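Local coordinates for protein member of s1p family of ribosomal proteins (Pyrococcus furiosus, PDB 5YH1) that binds manganese and probably acts as an exonuclease of the DHH family, this chain being the DHH-domain part of a longer protein, at residues Leu28-Val33 / Phe236-Glu241; Asp65-Thr70 / Ala223-Gly228; Glu196-Met201 / Thr227-Lys232. All blocks are in the same frame, centred on the assembly; numbering follows the deposited sequence.

From the N terminus, residues 28-33 lead into helix 32-53, and contact 1 brings them against helix 234-245, closing a loop of about two hundred residues. That loop holds the five-stranded parallel sheet and both other contacts. After strand 58-63 the chain enters helix 66-86, whose first turn meets helix 221-229 in contact 2. Further on, the loop leading into helix 199-210, with its first turn, meets the end of helix 221-229 and the residues after it in contact 3; contacts 2 and 3 thus share T227 and G228. Both reach the manganese ion, through D67 and D229. Helix 234-245 follows helix 221-229 directly and joins this centre to the N-terminal segment.

Contact 1: residues Leu28-Val33 / Phe236-Glu241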
# COMPACT_ATOMS: atom_id res chain seq x y z
N LEU A 28 -37.79 -12.62 10.11
CA LEU A 28 -37.93 -13.63 9.06
C LEU A 28 -38.05 -15.05 9.62
O LEU A 28 -38.46 -15.96 8.91
CB LEU A 28 -36.74 -13.58 8.11
CG LEU A 28 -36.66 -12.34 7.23
CD1 LEU A 28 -35.28 -12.25 6.57
CD2 LEU A 28 -37.75 -12.37 6.17
N VAL A 29 -37.67 -15.21 10.88
CA VAL A 29 -37.62 -16.50 11.55
C VAL A 29 -38.14 -16.34 12.97
O VAL A 29 -38.23 -15.20 13.46
CB VAL A 29 -36.16 -17.01 11.63
CG1 VAL A 29 -35.56 -17.15 10.24
CG2 VAL A 29 -35.31 -16.09 12.49
N LYS A 30 -38.43 -17.45 13.65
CA LYS A 30 -38.78 -17.45 15.07
C LYS A 30 -37.50 -17.47 15.90
O LYS A 30 -36.61 -18.29 15.64
CB LYS A 30 -39.64 -18.66 15.47
CG LYS A 30 -40.77 -19.00 14.51
CD LYS A 30 -42.06 -19.37 15.26
CE LYS A 30 -42.96 -20.31 14.45
NZ LYS A 30 -42.63 -21.74 14.69
N SER A 31 -37.43 -16.61 16.91
CA SER A 31 -36.22 -16.47 17.71
C SER A 31 -36.49 -15.62 18.95
O SER A 31 -36.83 -14.45 18.83
CB SER A 31 -35.12 -15.79 16.88
OG SER A 31 -33.97 -15.51 17.68
N GLU A 32 -36.32 -16.21 20.13
CA GLU A 32 -36.45 -15.46 21.37
C GLU A 32 -35.31 -14.44 21.51
O GLU A 32 -35.49 -13.37 22.10
CB GLU A 32 -36.48 -16.41 22.57
CG GLU A 32 -37.80 -17.15 22.71
CD GLU A 32 -38.95 -16.22 23.05
OE1 GLU A 32 -38.98 -15.71 24.20
OE2 GLU A 32 -39.82 -15.98 22.18
N VAL A 33 -34.15 -14.77 20.96
CA VAL A 33 -33.01 -13.85 20.97
C VAL A 33 -33.33 -12.58 20.18
O VAL A 33 -33.19 -11.48 20.70
CB VAL A 33 -31.73 -14.54 20.46
CG1 VAL A 33 -30.59 -13.54 20.35
CG2 VAL A 33 -31.35 -15.66 21.42
N PHE A 236 -30.65 -20.34 11.99
CA PHE A 236 -29.96 -20.56 10.71
C PHE A 236 -30.75 -21.55 9.86
O PHE A 236 -30.98 -21.33 8.67
CB PHE A 236 -28.51 -21.04 10.95
CG PHE A 236 -27.79 -21.53 9.71
CD1 PHE A 236 -27.55 -20.67 8.64
CD2 PHE A 236 -27.32 -22.83 9.64
CE1 PHE A 236 -26.87 -21.11 7.52
CE2 PHE A 236 -26.63 -23.28 8.52
CZ PHE A 236 -26.41 -22.42 7.45
N TYR A 237 -31.21 -22.62 10.51
CA TYR A 237 -31.90 -23.69 9.79
C TYR A 237 -33.23 -23.20 9.25
O TYR A 237 -33.68 -23.68 8.22
CB TYR A 237 -32.00 -24.94 10.67
CG TYR A 237 -30.61 -25.47 11.00
CD1 TYR A 237 -29.80 -26.00 10.00
CD2 TYR A 237 -30.10 -25.39 12.28
CE1 TYR A 237 -28.51 -26.47 10.28
CE2 TYR A 237 -28.82 -25.86 12.57
CZ TYR A 237 -28.03 -26.40 11.57
OH TYR A 237 -26.77 -26.86 11.85
N GLN A 238 -33.83 -22.20 9.89
CA GLN A 238 -34.98 -21.50 9.31
C GLN A 238 -34.56 -20.59 8.16
O GLN A 238 -35.22 -20.56 7.11
CB GLN A 238 -35.72 -20.68 10.36
CG GLN A 238 -36.33 -21.48 11.51
CD GLN A 238 -36.93 -20.58 12.58
OE1 GLN A 238 -37.96 -19.93 12.35
NE2 GLN A 238 -36.29 -20.53 13.73
N TYR A 239 -33.50 -19.81 8.36
CA TYR A 239 -33.03 -18.87 7.33
C TYR A 239 -32.72 -19.60 6.01
O TYR A 239 -32.97 -19.08 4.94
CB TYR A 239 -31.79 -18.09 7.80
CG TYR A 239 -32.06 -16.90 8.71
CD1 TYR A 239 -32.88 -15.85 8.29
CD2 TYR A 239 -31.47 -16.81 9.97
CE1 TYR A 239 -33.12 -14.76 9.10
CE2 TYR A 239 -31.71 -15.71 10.79
CZ TYR A 239 -32.53 -14.69 10.35
OH TYR A 239 -32.78 -13.60 11.16
N LEU A 240 -32.20 -20.82 6.10
CA LEU A 240 -31.90 -21.63 4.92
C LEU A 240 -33.07 -21.82 3.95
O LEU A 240 -32.87 -21.96 2.73
CB LEU A 240 -31.41 -23.01 5.34
CG LEU A 240 -29.98 -23.11 5.85
CD1 LEU A 240 -29.73 -24.54 6.33
CD2 LEU A 240 -28.96 -22.72 4.78
N GLU A 241 -34.29 -21.85 4.48
CA GLU A 241 -35.48 -22.04 3.65
C GLU A 241 -35.67 -20.91 2.64
O GLU A 241 -36.15 -21.15 1.53
CB GLU A 241 -36.72 -22.20 4.55
CG GLU A 241 -36.76 -23.55 5.26
CD GLU A 241 -37.13 -24.67 4.31
OE1 GLU A 241 -38.32 -24.74 3.92
OE2 GLU A 241 -36.23 -25.45 3.91
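The backbone N of K30 donates to OE1 of Q238 over 2.8 Å, a nearly straight bond (166° at the hydrogen) that reaches the oxygen somewhat out of the amide carbonyl plane. NE2 of the same side chain returns a bond to O of K30 at 3.0 Å, this time in the plane of the peptide carbonyl and on a lone pair. One glutamine of helix 234-245 thus meets both backbone polar groups of K30, a side-chain to backbone amide pairing that holds the segment before helix 32-53 to the helical part of the DHH domain. Beyond CG the chain of Q238 is extended (chi2 175°), which carries its amide out from the helix to the loop. With an alanine here, both K30 groups would lose their amide mates, and this part of the loop would probably be set freer to move. Next to this pair, V29 presses its methyls on the helix: CG1 stands 3.6 Å from the centroid of the Y239 ring, over its face in a CH-pi contact, and also touches CB of Q238 at 3.5 Å. CB of L28 approaches CE1 of Y239 at 3.9 Å. The hydroxyl of Y239 is held by E205, which also takes the backbone N of L28, and near that phenol end CG2 of V29 lies 3.8 Å from OH of Y239.

Contact 2: residues Asp65-Thr70 / Ala223-Gly228; sequences DTDGYT and AIAGTG. With MN (manganese (II) ion), chain F.
D67 and A225 bring the two helices closest, with OD1 of D67 3.2 Å from CB of A225. Helices 66-86 and 221-229 run nearly antiparallel here, their short axes 8.0 Å apart, and small residues line the approach. CG2 of T66 lies 3.9 Å from CA of G228, where any side chain would run into that methyl. A turn further on, CG2 of T70 rests 4.0 Å from CB of A225. OG1 of T70 donates back to O of T66, from the face of that carbonyl opposite to the backbone N of T70. The metal side, with D65 and G228 partly exposed, instead takes in two waters. There D65, the N-cap residue of the D-T-D-G sequence, takes N of G68 on OD1, while OD2 accepts from a metal-bound water. The manganese ion carries both waters as well as D67, D137, H163 and D229. With CG of D67 anti to its N (chi1 -178°), the carboxylate extends to the metal, and OD2 binds it at 2.1 Å. OD2 of D67 also takes N of A199, while OD1 of D67 takes N of G200 and OG1 of T198; held at both oxygens, the carboxylate is fixed in rotation.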
# COMPACT_ATOMS: atom_id res chain seq x y z
N ASP A 65 -15.01 -10.62 5.73
CA ASP A 65 -15.29 -12.02 5.41
C ASP A 65 -16.73 -12.18 4.96
O ASP A 65 -17.47 -11.19 4.85
CB ASP A 65 -14.91 -12.95 6.57
CG ASP A 65 -15.76 -12.75 7.80
OD1 ASP A 65 -16.67 -11.89 7.84
OD2 ASP A 65 -15.50 -13.47 8.78
N THR A 66 -17.13 -13.41 4.66
CA THR A 66 -18.43 -13.66 4.07
C THR A 66 -19.56 -13.06 4.92
O THR A 66 -20.40 -12.34 4.40
CB THR A 66 -18.66 -15.16 3.81
OG1 THR A 66 -17.81 -15.58 2.72
CG2 THR A 66 -20.11 -15.45 3.43
N ASP A 67 -19.53 -13.34 6.22
CA ASP A 67 -20.58 -12.84 7.14
C ASP A 67 -20.59 -11.31 7.16
O ASP A 67 -21.65 -10.68 7.05
CB ASP A 67 -20.34 -13.42 8.54
CG ASP A 67 -21.41 -13.01 9.55
OD1 ASP A 67 -22.62 -13.09 9.23
OD2 ASP A 67 -21.03 -12.61 10.68
N GLY A 68 -19.41 -10.71 7.26
CA GLY A 68 -19.28 -9.25 7.26
C GLY A 68 -19.70 -8.57 5.97
O GLY A 68 -20.44 -7.58 6.01
N TYR A 69 -19.24 -9.08 4.83
CA TYR A 69 -19.65 -8.54 3.53
C TYR A 69 -21.16 -8.67 3.38
O TYR A 69 -21.85 -7.74 2.98
CB TYR A 69 -18.95 -9.24 2.36
CG TYR A 69 -17.64 -8.59 1.96
CD1 TYR A 69 -17.60 -7.54 1.07
CD2 TYR A 69 -16.43 -9.03 2.49
CE1 TYR A 69 -16.41 -6.93 0.72
CE2 TYR A 69 -15.23 -8.43 2.14
CZ TYR A 69 -15.22 -7.38 1.26
OH TYR A 69 -14.03 -6.78 0.91
N THR A 70 -21.67 -9.85 3.70
CA THR A 70 -23.11 -10.09 3.56
C THR A 70 -23.91 -9.08 4.40
O THR A 70 -24.87 -8.48 3.92
CB THR A 70 -23.48 -11.53 3.93
OG1 THR A 70 -22.69 -12.42 3.13
CG2 THR A 70 -24.94 -11.81 3.66
N ALA A 223 -28.78 -16.87 5.11
CA ALA A 223 -28.31 -18.22 4.82
C ALA A 223 -26.87 -18.22 4.34
O ALA A 223 -26.09 -19.09 4.71
CB ALA A 223 -29.21 -18.88 3.77
N ILE A 224 -26.51 -17.24 3.50
CA ILE A 224 -25.13 -17.10 3.02
C ILE A 224 -24.20 -16.75 4.20
O ILE A 224 -23.17 -17.40 4.40
CB ILE A 224 -25.02 -16.04 1.89
CG1 ILE A 224 -25.77 -16.52 0.65
CG2 ILE A 224 -23.57 -15.80 1.51
CD1 ILE A 224 -25.97 -15.48 -0.42
N ALA A 225 -24.60 -15.77 5.00
CA ALA A 225 -23.80 -15.32 6.15
C ALA A 225 -23.55 -16.44 7.14
O ALA A 225 -22.41 -16.65 7.57
CB ALA A 225 -24.49 -14.15 6.82
N GLY A 226 -24.62 -17.17 7.49
CA GLY A 226 -24.52 -18.31 8.41
C GLY A 226 -23.65 -19.44 7.89
O GLY A 226 -22.97 -20.10 8.66
N THR A 227 -23.68 -19.65 6.58
CA THR A 227 -22.80 -20.63 5.95
C THR A 227 -21.35 -20.18 6.10
O THR A 227 -20.50 -20.95 6.53
CB THR A 227 -23.15 -20.83 4.46
OG1 THR A 227 -24.52 -21.26 4.36
CG2 THR A 227 -22.24 -21.86 3.82
N GLY A 228 -21.08 -18.91 5.80
CA GLY A 228 -19.74 -18.36 5.97
C GLY A 228 -19.17 -18.55 7.36
O GLY A 228 -18.04 -18.99 7.52
MN MN F . -19.26 -12.98 11.77
O HOH W 1 -17.72 -12.94 10.26
O HOH W 2 -17.56 -13.84 12.92

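Contact 3: residues Glu196-Met201 / Thr227-Lys232; sequences ELTAGM and TGDRSK. With MN (manganese (II) ion), chain F.
D229 is the first residue of 227-232 to meet the other segment: its CB lies 3.8 Å from CG2 of T198, the two side chains lying alongside and pointing opposite ways. This is the manganese site of the DHH domain, where the loop entering helix 199-210 faces the end of helix 221-229. OD2 of D229 binds the ion at 2.2 Å, completing the site with the other protein ligands and the waters. T198 is the N-cap residue of its helix; with its hydroxyl engaged by D67, its methyl is what it turns to D229. R230, with positive phi (57°), forms a Schellman motif at the C-terminal end of helix 221-229, and its guanidinium group makes a salt bridge with D352 of helix 343-358. At S231 the chain comes back to the loop. OG of S231, swung opposite its own N (chi1 172°), donates to O of E196 over 2.6 Å, slightly tilted from the carbonyl plane, and it also accepts from N of A233; these two bonds fix the hydroxyl. The same serine has an apolar side as well, where its CB meets CE of the selenomethionine M201 at 3.8 Å.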
# COMPACT_ATOMS: atom_id res chain seq x y z
N GLU A 196 -23.74 -17.80 17.51
CA GLU A 196 -24.26 -18.42 16.30
C GLU A 196 -25.35 -17.61 15.60
O GLU A 196 -25.72 -17.93 14.48
CB GLU A 196 -24.74 -19.84 16.60
CG GLU A 196 -25.76 -19.96 17.72
CD GLU A 196 -25.12 -20.39 19.05
OE1 GLU A 196 -25.57 -21.43 19.59
OE2 GLU A 196 -24.18 -19.71 19.53
N LEU A 197 -25.86 -16.58 16.25
CA LEU A 197 -26.69 -15.58 15.55
C LEU A 197 -25.74 -14.51 14.99
O LEU A 197 -25.28 -13.62 15.72
CB LEU A 197 -27.73 -14.97 16.49
CG LEU A 197 -28.78 -14.06 15.86
CD1 LEU A 197 -29.65 -14.80 14.87
CD2 LEU A 197 -29.61 -13.43 16.96
N THR A 198 -25.45 -14.62 13.70
CA THR A 198 -24.31 -13.91 13.09
C THR A 198 -24.67 -12.51 12.58
O THR A 198 -25.85 -12.15 12.48
CB THR A 198 -23.71 -14.73 11.93
OG1 THR A 198 -24.56 -14.67 10.79
CG2 THR A 198 -23.52 -16.18 12.35
N ALA A 199 -23.65 -11.75 12.22
CA ALA A 199 -23.85 -10.34 11.84
C ALA A 199 -24.75 -10.19 10.64
O ALA A 199 -25.56 -9.27 10.58
CB ALA A 199 -22.51 -9.66 11.59
N GLY A 200 -24.61 -11.10 9.67
CA GLY A 200 -25.45 -11.07 8.47
C GLY A 200 -26.92 -11.36 8.76
O GLY A 200 -27.80 -10.85 8.07
N MSE A 201 -27.17 -12.18 9.77
CA MSE A 201 -28.53 -12.44 10.22
C MSE A 201 -29.05 -11.17 10.85
O MSE A 201 -30.07 -10.62 10.43
CB MSE A 201 -28.58 -13.60 11.21
CG MSE A 201 -28.32 -14.94 10.52
SE MSE A 201 -27.98 -16.40 11.81
CE MSE A 201 -26.72 -17.36 10.64
N THR A 227 -23.68 -19.65 6.58
CA THR A 227 -22.80 -20.63 5.95
C THR A 227 -21.35 -20.18 6.10
O THR A 227 -20.50 -20.95 6.53
CB THR A 227 -23.15 -20.83 4.46
OG1 THR A 227 -24.52 -21.26 4.36
CG2 THR A 227 -22.24 -21.86 3.82
N GLY A 228 -21.08 -18.91 5.80
CA GLY A 228 -19.74 -18.36 5.97
C GLY A 228 -19.17 -18.55 7.36
O GLY A 228 -18.04 -18.99 7.52
N ASP A 229 -19.98 -18.22 8.37
CA ASP A 229 -19.57 -18.32 9.77
C ASP A 229 -19.83 -19.69 10.41
O ASP A 229 -19.54 -19.87 11.60
CB ASP A 229 -20.27 -17.24 10.62
CG ASP A 229 -19.45 -15.96 10.75
OD1 ASP A 229 -18.42 -15.79 10.06
OD2 ASP A 229 -19.87 -15.11 11.56
N ARG A 230 -20.37 -20.63 9.65
CA ARG A 230 -20.62 -22.00 10.13
C ARG A 230 -21.51 -22.03 11.37
O ARG A 230 -21.22 -22.71 12.34
CB ARG A 230 -19.30 -22.72 10.41
CG ARG A 230 -18.42 -22.88 9.18
CD ARG A 230 -16.98 -23.17 9.56
NE ARG A 230 -16.19 -23.46 8.36
CZ ARG A 230 -15.42 -24.53 8.17
NH1 ARG A 230 -15.27 -25.46 9.12
NH2 ARG A 230 -14.77 -24.66 7.02
N SER A 231 -22.60 -21.28 11.31
CA SER A 231 -23.58 -21.25 12.38
C SER A 231 -24.36 -22.57 12.42
O SER A 231 -24.75 -23.10 11.38
CB SER A 231 -24.55 -20.10 12.15
OG SER A 231 -25.64 -20.14 13.06
N LYS A 232 -24.57 -23.08 13.64
CA LYS A 232 -25.49 -24.20 13.88
C LYS A 232 -26.71 -23.73 14.69
O LYS A 232 -27.27 -24.51 15.46
CB LYS A 232 -24.78 -25.32 14.66
CG LYS A 232 -23.40 -25.74 14.15
CD LYS A 232 -23.46 -26.25 12.72
CE LYS A 232 -22.08 -26.66 12.25
NZ LYS A 232 -21.89 -26.41 10.80
MN MN F . -19.26 -12.98 11.77
O HOH W 1 -17.72 -12.94 10.26
O HOH W 2 -17.56 -13.84 12.92